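Thermotoga maritima TmcAL (Thermotoga maritima, PDB 5Y0T) belongs to the HIGH nucleotidyl transferase family of the HUP clan and binds adenosine-5'-rp-alpha-thio-triphosphate at one end of a parallel beta-alpha-beta unit. Local coordinates at residues M1-F13 and A24-S38. Sequence-based numbering, arbitrary orientation.
Sequences MKVLGVVVEYNPF and ARELVKPDYTIAVMS. With TAT (adenosine-5'-rp-alpha-thio-triphosphate), chain E.
E9 OE2 is gripped twice. S38 OG donates to it at 2.8 Å, meeting the lone pair that faces away from the other carboxylate oxygen, and Q43 N is the second donor. Upstream, strands 3-8 and 32-38 run parallel. L4, V6 and V8 each give N-H to one carbonyl and take an N-H at their own. The bond from I34 N to L4 O is the straightest, 172° at the hydrogen. At the other end, D31 N reaches K2 O at 2.7 Å and D31 OD1 takes K2 N at 3.0 Å, so one residue holds both backbone polar atoms of K2. This is a beta-alpha-beta unit of a HUP-type nucleotide-binding fold, with helix 15-28 as the crossover. L4 joins the strand to that helix. Its CG lies anti to the backbone N (chi1 172°), and CD2 meets A24 CB at 3.7 Å. P30 CG packs on L4 CB at 3.6 Å. On the same sheet face, V6 CG2 touches A35 CB, and V8 CG2 rests against M37 CB. On the other face, V3 CG1 meets I34 CD1, and M1 SD sits at the edge of the Y32 ring, 4.0 Å from CE2. Just past the strand, E9 N and Y10 N both donate to O2A of adenosine-5'-rp-alpha-thio-triphosphate, at 2.8 and 2.9 Å. The Y10 ring is sandwiched between V8 CB and F13 CD2.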
ATOM      1  N   MET A   1       9.550  25.485 -40.982  1.00 49.43           N
ATOM      2  CA  MET A   1      10.494  24.390 -40.792  1.00 47.17           C
ATOM      3  C   MET A   1       9.821  23.139 -40.242  1.00 38.93           C
ATOM      4  O   MET A   1       8.720  23.206 -39.704  1.00 38.50           O
ATOM      5  CB  MET A   1      11.593  24.806 -39.839  1.00 44.47           C
ATOM      6  CG  MET A   1      11.073  25.070 -38.467  1.00 43.38           C
ATOM      7  SD  MET A   1      12.260  24.595 -37.201  1.00 48.17           S
ATOM      8  CE  MET A   1      11.369  25.202 -35.824  1.00 25.26           C
ATOM      9  N   LYS A   2      10.507  22.007 -40.345  1.00 31.89           N
ATOM     10  CA  LYS A   2       9.932  20.736 -39.922  1.00 30.66           C
ATOM     11  C   LYS A   2      10.493  20.211 -38.600  1.00 24.87           C
ATOM     12  O   LYS A   2      11.712  20.220 -38.379  1.00 21.24           O
ATOM     13  CB  LYS A   2      10.137  19.684 -41.014  1.00 31.42           C
ATOM     14  CG  LYS A   2       9.317  19.917 -42.281  1.00 35.41           C
ATOM     15  CD  LYS A   2       9.423  18.720 -43.225  1.00 37.19           C
ATOM     16  CE  LYS A   2       8.609  18.919 -44.485  1.00 51.17           C
ATOM     17  NZ  LYS A   2       8.637  17.697 -45.348  1.00 57.74           N
ATOM     18  N   VAL A   3       9.594  19.724 -37.743  1.00 20.27           N
ATOM     19  CA  VAL A   3       9.974  19.102 -36.484  1.00 23.01           C
ATOM     20  C   VAL A   3       9.307  17.747 -36.345  1.00 19.29           C
ATOM     21  O   VAL A   3       8.080  17.634 -36.355  1.00 22.12           O
ATOM     22  CB  VAL A   3       9.602  19.970 -35.261  1.00 22.53           C
ATOM     23  CG1 VAL A   3       9.936  19.222 -33.965  1.00 21.15           C
ATOM     24  CG2 VAL A   3      10.339  21.315 -35.323  1.00 22.76           C
ATOM     25  N   LEU A   4      10.132  16.718 -36.219  1.00 18.31           N
ATOM     26  CA  LEU A   4       9.658  15.354 -36.055  1.00 20.05           C
ATOM     27  C   LEU A   4       9.307  15.055 -34.603  1.00 23.17           C
ATOM     28  O   LEU A   4      10.144  15.267 -33.725  1.00 23.76           O
ATOM     29  CB  LEU A   4      10.735  14.376 -36.506  1.00 17.29           C
ATOM     30  CG  LEU A   4      10.481  12.895 -36.227  1.00 20.07           C
ATOM     31  CD1 LEU A   4       9.235  12.432 -37.012  1.00 14.84           C
ATOM     32  CD2 LEU A   4      11.724  12.086 -36.594  1.00 15.45           C
ATOM     33  N   GLY A   5       8.072  14.627 -34.342  1.00 21.27           N
ATOM     34  CA  GLY A   5       7.728  14.046 -33.045  1.00 17.64           C
ATOM     35  C   GLY A   5       7.673  12.523 -33.132  1.00 21.20           C
ATOM     36  O   GLY A   5       7.209  11.968 -34.144  1.00 18.92           O
ATOM     37  N   VAL A   6       8.051  11.848 -32.051  1.00 18.34           N
ATOM     38  CA  VAL A   6       7.911  10.398 -31.963  1.00 16.27           C
ATOM     39  C   VAL A   6       7.391  10.042 -30.567  1.00 21.66           C
ATOM     40  O   VAL A   6       7.728  10.699 -29.568  1.00 16.78           O
ATOM     41  CB  VAL A   6       9.231   9.633 -32.272  1.00 18.84           C
ATOM     42  CG1 VAL A   6       9.692   9.891 -33.735  1.00 14.49           C
ATOM     43  CG2 VAL A   6      10.360   9.990 -31.291  1.00 15.99           C
ATOM     44  N   VAL A   7       6.541   9.020 -30.528  1.00 17.41           N
ATOM     45  CA  VAL A   7       5.932   8.520 -29.292  1.00 16.90           C
ATOM     46  C   VAL A   7       6.636   7.229 -28.932  1.00 18.00           C
ATOM     47  O   VAL A   7       6.666   6.312 -29.742  1.00 15.80           O
ATOM     48  CB  VAL A   7       4.427   8.254 -29.467  1.00 19.79           C
ATOM     49  CG1 VAL A   7       3.815   7.703 -28.148  1.00 17.27           C
ATOM     50  CG2 VAL A   7       3.714   9.531 -29.932  1.00 20.59           C
ATOM     51  N   VAL A   8       7.244   7.156 -27.749  1.00 20.72           N
ATOM     52  CA  VAL A   8       8.163   6.059 -27.462  1.00 17.47           C
ATOM     53  C   VAL A   8       8.111   5.625 -26.006  1.00 22.03           C
ATOM     54  O   VAL A   8       7.626   6.342 -25.143  1.00 20.10           O
ATOM     55  CB  VAL A   8       9.643   6.441 -27.794  1.00 18.18           C
ATOM     56  CG1 VAL A   8       9.795   6.849 -29.261  1.00 17.69           C
ATOM     57  CG2 VAL A   8      10.112   7.578 -26.877  1.00 19.59           C
ATOM     58  N   GLU A   9       8.635   4.434 -25.754  1.00 20.76           N
ATOM     59  CA  GLU A   9       8.754   3.880 -24.408  1.00 21.45           C
ATOM     60  C   GLU A   9      10.217   3.521 -24.174  1.00 24.92           C
ATOM     61  O   GLU A   9      10.744   3.770 -23.094  1.00 21.27           O
ATOM     62  CB  GLU A   9       7.805   2.705 -24.211  1.00 21.12           C
ATOM     63  CG  GLU A   9       6.362   3.191 -24.242  1.00 20.26           C
ATOM     64  CD  GLU A   9       5.423   2.285 -23.472  1.00 28.54           C
ATOM     65  OE1 GLU A   9       5.343   1.095 -23.822  1.00 27.80           O
ATOM     66  OE2 GLU A   9       4.804   2.760 -22.491  1.00 26.39           O
ATOM     67  N   TYR A  10      10.825   2.831 -25.145  1.00 21.35           N
ATOM     68  CA  TYR A  10      12.255   2.519 -25.098  1.00 23.35           C
ATOM     69  C   TYR A  10      12.579   1.689 -23.852  1.00 23.52           C
ATOM     70  O   TYR A  10      13.383   2.107 -23.020  1.00 22.14           O
ATOM     71  CB  TYR A  10      13.105   3.820 -25.105  1.00 18.23           C
ATOM     72  CG  TYR A  10      13.106   4.605 -26.417  1.00 22.49           C
ATOM     73  CD1 TYR A  10      12.785   3.993 -27.633  1.00 22.17           C
ATOM     74  CD2 TYR A  10      13.444   5.955 -26.438  1.00 20.76           C
ATOM     75  CE1 TYR A  10      12.798   4.715 -28.837  1.00 19.18           C
ATOM     76  CE2 TYR A  10      13.461   6.680 -27.628  1.00 21.44           C
ATOM     77  CZ  TYR A  10      13.147   6.062 -28.822  1.00 20.49           C
ATOM     78  OH  TYR A  10      13.182   6.789 -30.004  1.00 18.54           O
ATOM     79  N   ASN A  11      11.989   0.495 -23.762  1.00 19.37           N
ATOM     80  CA  ASN A  11      12.056  -0.322 -22.550  1.00 24.02           C
ATOM     81  C   ASN A  11      12.621  -1.715 -22.795  1.00 22.50           C
ATOM     82  O   ASN A  11      11.899  -2.703 -22.647  1.00 23.25           O
ATOM     83  CB  ASN A  11      10.655  -0.460 -21.923  1.00 20.42           C
ATOM     84  CG  ASN A  11      10.683  -1.134 -20.547  1.00 22.41           C
ATOM     85  OD1 ASN A  11      11.715  -1.181 -19.887  1.00 23.57           O
ATOM     86  ND2 ASN A  11       9.549  -1.677 -20.129  1.00 24.11           N
ATOM     87  N   PRO A  12      13.912  -1.816 -23.157  1.00 21.78           N
ATOM     88  CA  PRO A  12      14.931  -0.780 -23.365  1.00 18.31           C
ATOM     89  C   PRO A  12      15.026  -0.262 -24.821  1.00 25.01           C
ATOM     90  O   PRO A  12      14.355  -0.798 -25.717  1.00 20.40           O
ATOM     91  CB  PRO A  12      16.218  -1.513 -22.997  1.00 22.20           C
ATOM     92  CG  PRO A  12      15.971  -2.885 -23.614  1.00 21.21           C
ATOM     93  CD  PRO A  12      14.485  -3.169 -23.337  1.00 18.33           C
ATOM     94  N   PHE A  13      15.898   0.725 -25.062  1.00 22.04           N
ATOM     95  CA  PHE A  13      16.103   1.222 -26.429  1.00 21.02           C
ATOM     96  C   PHE A  13      16.879   0.157 -27.159  1.00 25.63           C
ATOM     97  O   PHE A  13      18.011  -0.135 -26.781  1.00 19.48           O
ATOM     98  CB  PHE A  13      16.879   2.544 -26.436  1.00 20.38           C
ATOM     99  CG  PHE A  13      16.929   3.224 -27.781  1.00 19.13           C
ATOM    100  CD1 PHE A  13      17.652   2.672 -28.835  1.00 22.90           C
ATOM    101  CD2 PHE A  13      16.260   4.419 -27.986  1.00 21.60           C
ATOM    102  CE1 PHE A  13      17.701   3.300 -30.074  1.00 22.72           C
ATOM    103  CE2 PHE A  13      16.303   5.051 -29.229  1.00 24.80           C
ATOM    104  CZ  PHE A  13      17.009   4.484 -30.268  1.00 19.67           C
ATOM    105  N   ALA A  24      12.638   7.442 -39.590  1.00 15.56           N
ATOM    106  CA  ALA A  24      11.766   8.590 -39.431  1.00 18.27           C
ATOM    107  C   ALA A  24      12.485   9.872 -39.797  1.00 20.29           C
ATOM    108  O   ALA A  24      11.925  10.726 -40.480  1.00 22.07           O
ATOM    109  CB  ALA A  24      11.263   8.668 -37.975  1.00 14.39           C
ATOM    110  N   ARG A  25      13.719  10.018 -39.314  1.00 19.82           N
ATOM    111  CA  ARG A  25      14.479  11.247 -39.554  1.00 17.55           C
ATOM    112  C   ARG A  25      14.837  11.378 -41.030  1.00 21.33           C
ATOM    113  O   ARG A  25      14.767  12.468 -41.603  1.00 20.22           O
ATOM    114  CB  ARG A  25      15.746  11.280 -38.668  1.00 15.93           C
ATOM    115  CG  ARG A  25      15.390  11.441 -37.151  1.00 21.14           C
ATOM    116  CD  ARG A  25      16.620  11.225 -36.254  1.00 27.45           C
ATOM    117  NE  ARG A  25      17.666  12.206 -36.540  1.00 36.04           N
ATOM    118  CZ  ARG A  25      18.966  11.961 -36.429  1.00 43.14           C
ATOM    119  NH1 ARG A  25      19.385  10.759 -36.040  1.00 41.01           N
ATOM    120  NH2 ARG A  25      19.848  12.920 -36.705  1.00 40.30           N
ATOM    121  N   GLU A  26      15.222  10.269 -41.646  1.00 20.80           N
ATOM    122  CA  GLU A  26      15.619  10.291 -43.049  1.00 17.23           C
ATOM    123  C   GLU A  26      14.420  10.509 -43.983  1.00 17.40           C
ATOM    124  O   GLU A  26      14.551  11.109 -45.044  1.00 22.91           O
ATOM    125  CB  GLU A  26      16.336   8.985 -43.408  1.00 19.76           C
ATOM    126  CG  GLU A  26      17.691   8.819 -42.717  1.00 25.68           C
ATOM    127  CD  GLU A  26      18.735   9.838 -43.208  1.00 35.06           C
ATOM    128  OE1 GLU A  26      18.569  10.411 -44.313  1.00 29.40           O
ATOM    129  OE2 GLU A  26      19.724  10.064 -42.485  1.00 35.77           O
ATOM    130  N   LEU A  27      13.262   9.991 -43.596  1.00 21.16           N
ATOM    131  CA  LEU A  27      12.029  10.212 -44.349  1.00 20.02           C
ATOM    132  C   LEU A  27      11.595  11.680 -44.314  1.00 21.96           C
ATOM    133  O   LEU A  27      11.375  12.298 -45.361  1.00 21.19           O
ATOM    134  CB  LEU A  27      10.911   9.326 -43.799  1.00 19.36           C
ATOM    135  CG  LEU A  27       9.507   9.565 -44.382  1.00 21.43           C
ATOM    136  CD1 LEU A  27       9.441   9.086 -45.810  1.00 21.38           C
ATOM    137  CD2 LEU A  27       8.450   8.879 -43.532  1.00 23.24           C
ATOM    138  N   VAL A  28      11.445  12.212 -43.105  1.00 19.87           N
ATOM    139  CA  VAL A  28      10.890  13.549 -42.887  1.00 22.43           C
ATOM    140  C   VAL A  28      11.926  14.666 -43.062  1.00 25.55           C
ATOM    141  O   VAL A  28      11.575  15.790 -43.425  1.00 24.94           O
ATOM    142  CB  VAL A  28      10.244  13.609 -41.478  1.00 20.34           C
ATOM    143  CG1 VAL A  28       9.863  15.033 -41.069  1.00 25.48           C
ATOM    144  CG2 VAL A  28       9.019  12.679 -41.456  1.00 22.98           C
ATOM    145  N   LYS A  29      13.201  14.344 -42.833  1.00 17.76           N
ATOM    146  CA  LYS A  29      14.274  15.353 -42.854  1.00 20.81           C
ATOM    147  C   LYS A  29      13.941  16.551 -41.975  1.00 24.82           C
ATOM    148  O   LYS A  29      13.932  17.698 -42.438  1.00 22.40           O
ATOM    149  CB  LYS A  29      14.550  15.810 -44.289  1.00 24.81           C
ATOM    150  CG  LYS A  29      15.018  14.657 -45.167  1.00 31.81           C
ATOM    151  CD  LYS A  29      15.353  15.088 -46.572  1.00 44.33           C
ATOM    152  CE  LYS A  29      15.813  13.880 -47.365  1.00 54.42           C
ATOM    153  NZ  LYS A  29      16.742  13.032 -46.547  1.00 54.25           N
ATOM    154  N   PRO A  30      13.677  16.289 -40.692  1.00 21.62           N
ATOM    155  CA  PRO A  30      13.309  17.387 -39.795  1.00 23.98           C
ATOM    156  C   PRO A  30      14.522  18.211 -39.374  1.00 23.64           C
ATOM    157  O   PRO A  30      15.673  17.745 -39.443  1.00 17.31           O
ATOM    158  CB  PRO A  30      12.697  16.662 -38.592  1.00 17.70           C
ATOM    159  CG  PRO A  30      13.515  15.371 -38.508  1.00 19.84           C
ATOM    160  CD  PRO A  30      13.870  15.018 -39.967  1.00 19.37           C
ATOM    161  N   ASP A  31      14.260  19.445 -38.953  1.00 22.36           N
ATOM    162  CA  ASP A  31      15.298  20.298 -38.382  1.00 21.66           C
ATOM    163  C   ASP A  31      15.610  19.845 -36.948  1.00 25.35           C
ATOM    164  O   ASP A  31      16.745  19.942 -36.494  1.00 22.80           O
ATOM    165  CB  ASP A  31      14.855  21.768 -38.419  1.00 17.19           C
ATOM    166  CG  ASP A  31      14.675  22.280 -39.839  1.00 31.27           C
ATOM    167  OD1 ASP A  31      13.524  22.436 -40.305  1.00 42.20           O
ATOM    168  OD2 ASP A  31      15.692  22.480 -40.507  1.00 35.45           O
ATOM    169  N   TYR A  32      14.596  19.324 -36.260  1.00 22.70           N
ATOM    170  CA  TYR A  32      14.729  18.814 -34.893  1.00 21.03           C
ATOM    171  C   TYR A  32      13.838  17.603 -34.693  1.00 22.77           C
ATOM    172  O   TYR A  32      12.843  17.446 -35.385  1.00 20.56           O
ATOM    173  CB  TYR A  32      14.351  19.882 -33.846  1.00 18.24           C
ATOM    174  CG  TYR A  32      15.121  21.176 -33.991  1.00 20.95           C
ATOM    175  CD1 TYR A  32      16.347  21.360 -33.341  1.00 19.41           C
ATOM    176  CD2 TYR A  32      14.624  22.214 -34.781  1.00 17.32           C
ATOM    177  CE1 TYR A  32      17.056  22.537 -33.472  1.00 19.04           C
ATOM    178  CE2 TYR A  32      15.332  23.391 -34.926  1.00 21.10           C
ATOM    179  CZ  TYR A  32      16.543  23.542 -34.266  1.00 26.40           C
ATOM    180  OH  TYR A  32      17.235  24.705 -34.414  1.00 25.79           O
ATOM    181  N   THR A  33      14.187  16.779 -33.709  1.00 21.17           N
ATOM    182  CA  THR A  33      13.397  15.612 -33.335  1.00 16.45           C
ATOM    183  C   THR A  33      13.069  15.661 -31.842  1.00 20.49           C
ATOM    184  O   THR A  33      13.955  15.820 -31.012  1.00 19.09           O
ATOM    185  CB  THR A  33      14.155  14.313 -33.653  1.00 15.91           C
ATOM    186  OG1 THR A  33      14.380  14.245 -35.064  1.00 20.09           O
ATOM    187  CG2 THR A  33      13.370  13.088 -33.213  1.00 18.67           C
ATOM    188  N   ILE A  34      11.788  15.531 -31.529  1.00 18.63           N
ATOM    189  CA  ILE A  34      11.297  15.575 -30.169  1.00 19.48           C
ATOM    190  C   ILE A  34      10.618  14.251 -29.851  1.00 22.03           C
ATOM    191  O   ILE A  34       9.791  13.777 -30.628  1.00 18.09           O
ATOM    192  CB  ILE A  34      10.306  16.729 -29.986  1.00 17.91           C
ATOM    193  CG1 ILE A  34      11.019  18.076 -30.196  1.00 18.82           C
ATOM    194  CG2 ILE A  34       9.654  16.657 -28.615  1.00 17.75           C
ATOM    195  CD1 ILE A  34      10.045  19.257 -30.237  1.00 20.56           C
ATOM    196  N   ALA A  35      10.968  13.644 -28.720  1.00 16.91           N
ATOM    197  CA  ALA A  35      10.304  12.400 -28.301  1.00 16.75           C
ATOM    198  C   ALA A  35       9.445  12.648 -27.076  1.00 19.87           C
ATOM    199  O   ALA A  35       9.856  13.387 -26.194  1.00 20.71           O
ATOM    200  CB  ALA A  35      11.328  11.313 -28.007  1.00 14.78           C
ATOM    201  N   VAL A  36       8.249  12.063 -27.045  1.00 18.83           N
ATOM    202  CA  VAL A  36       7.459  11.998 -25.820  1.00 19.76           C
ATOM    203  C   VAL A  36       7.513  10.544 -25.393  1.00 18.96           C
ATOM    204  O   VAL A  36       7.137   9.645 -26.148  1.00 20.14           O
ATOM    205  CB  VAL A  36       5.983  12.521 -25.996  1.00 21.46           C
ATOM    206  CG1 VAL A  36       5.163  11.696 -27.033  1.00 20.12           C
ATOM    207  CG2 VAL A  36       5.260  12.578 -24.639  1.00 18.97           C
ATOM    208  N   MET A  37       8.019  10.330 -24.175  1.00 19.85           N
ATOM    209  CA  MET A  37       8.424   9.019 -23.698  1.00 17.64           C
ATOM    210  C   MET A  37       7.732   8.687 -22.376  1.00 21.23           C
ATOM    211  O   MET A  37       7.680   9.514 -21.471  1.00 16.55           O
ATOM    212  CB  MET A  37       9.953   8.971 -23.505  1.00 17.89           C
ATOM    213  CG  MET A  37      10.532   7.591 -23.175  1.00 20.56           C
ATOM    214  SD  MET A  37      12.286   7.667 -22.748  1.00 21.05           S
ATOM    215  CE  MET A  37      12.143   8.217 -21.041  1.00 16.16           C
ATOM    216  N   SER A  38       7.213   7.472 -22.271  1.00 20.19           N
ATOM    217  CA  SER A  38       6.736   6.972 -20.992  1.00 18.01           C
ATOM    218  C   SER A  38       7.853   7.040 -19.962  1.00 18.39           C
ATOM    219  O   SER A  38       9.022   6.802 -20.275  1.00 16.69           O
ATOM    220  CB  SER A  38       6.239   5.533 -21.129  1.00 20.71           C
ATOM    221  OG  SER A  38       5.064   5.482 -21.923  1.00 22.33           O
TER
HETATM  222  N1  TAT E1001      11.071  -1.911 -36.649  1.00 28.55           N
HETATM  223  C2  TAT E1001      10.596  -0.679 -36.916  1.00 34.70           C
HETATM  224  N3  TAT E1001      10.102   0.145 -35.975  1.00 26.98           N
HETATM  225  C4  TAT E1001      10.062  -0.238 -34.676  1.00 27.16           C
HETATM  226  C5  TAT E1001      10.579  -1.558 -34.302  1.00 26.03           C
HETATM  227  C6  TAT E1001      11.099  -2.409 -35.398  1.00 31.15           C
HETATM  228  N6  TAT E1001      11.591  -3.646 -35.146  1.00 28.54           N
HETATM  229  N7  TAT E1001      10.428  -1.671 -32.966  1.00 26.40           N
HETATM  230  C8  TAT E1001       9.872  -0.517 -32.512  1.00 24.55           C
HETATM  231  N9  TAT E1001       9.657   0.331 -33.537  1.00 24.46           N
HETATM  232  PA  TAT E1001       8.236   1.803 -28.473  1.00 28.39           P
HETATM  233  PB  TAT E1001       7.342  -0.930 -29.079  1.00 30.16           P
HETATM  234  PG  TAT E1001       8.387  -3.621 -28.940  1.00 31.84           P
HETATM  235  C1' TAT E1001       9.051   1.678 -33.439  1.00 22.95           C
HETATM  236  O1A TAT E1001       9.797  -4.108 -29.228  1.00 22.08           O
HETATM  237  O1B TAT E1001       6.234  -1.388 -28.180  1.00 30.80           O
HETATM  238  S1G TAT E1001       6.462   2.592 -28.347  1.00 25.90           S
HETATM  239  C2' TAT E1001       7.654   1.576 -32.827  1.00 23.37           C
HETATM  240  O2' TAT E1001       6.682   1.148 -33.781  1.00 23.77           O
HETATM  241  O2A TAT E1001       9.301   2.288 -27.503  1.00 26.72           O
HETATM  242  O2B TAT E1001       7.025  -0.568 -30.508  1.00 31.16           O
HETATM  243  O2G TAT E1001       7.955  -3.892 -27.512  1.00 27.29           O
HETATM  244  C3' TAT E1001       7.436   2.987 -32.328  1.00 25.16           C
HETATM  245  O3' TAT E1001       6.943   3.838 -33.380  1.00 21.31           O
HETATM  246  O3A TAT E1001       8.206   0.196 -28.313  1.00 30.75           O
HETATM  247  O3B TAT E1001       8.542  -2.018 -29.060  1.00 30.60           O
HETATM  248  O3G TAT E1001       7.335  -3.977 -29.963  1.00 31.46           O
HETATM  249  C4' TAT E1001       8.842   3.431 -31.938  1.00 27.29           C
HETATM  250  O4' TAT E1001       9.769   2.529 -32.553  1.00 22.68           O
HETATM  251  C5' TAT E1001       9.054   3.388 -30.421  1.00 20.23           C
HETATM  252  O5' TAT E1001       8.771   2.064 -29.966  1.00 24.99           O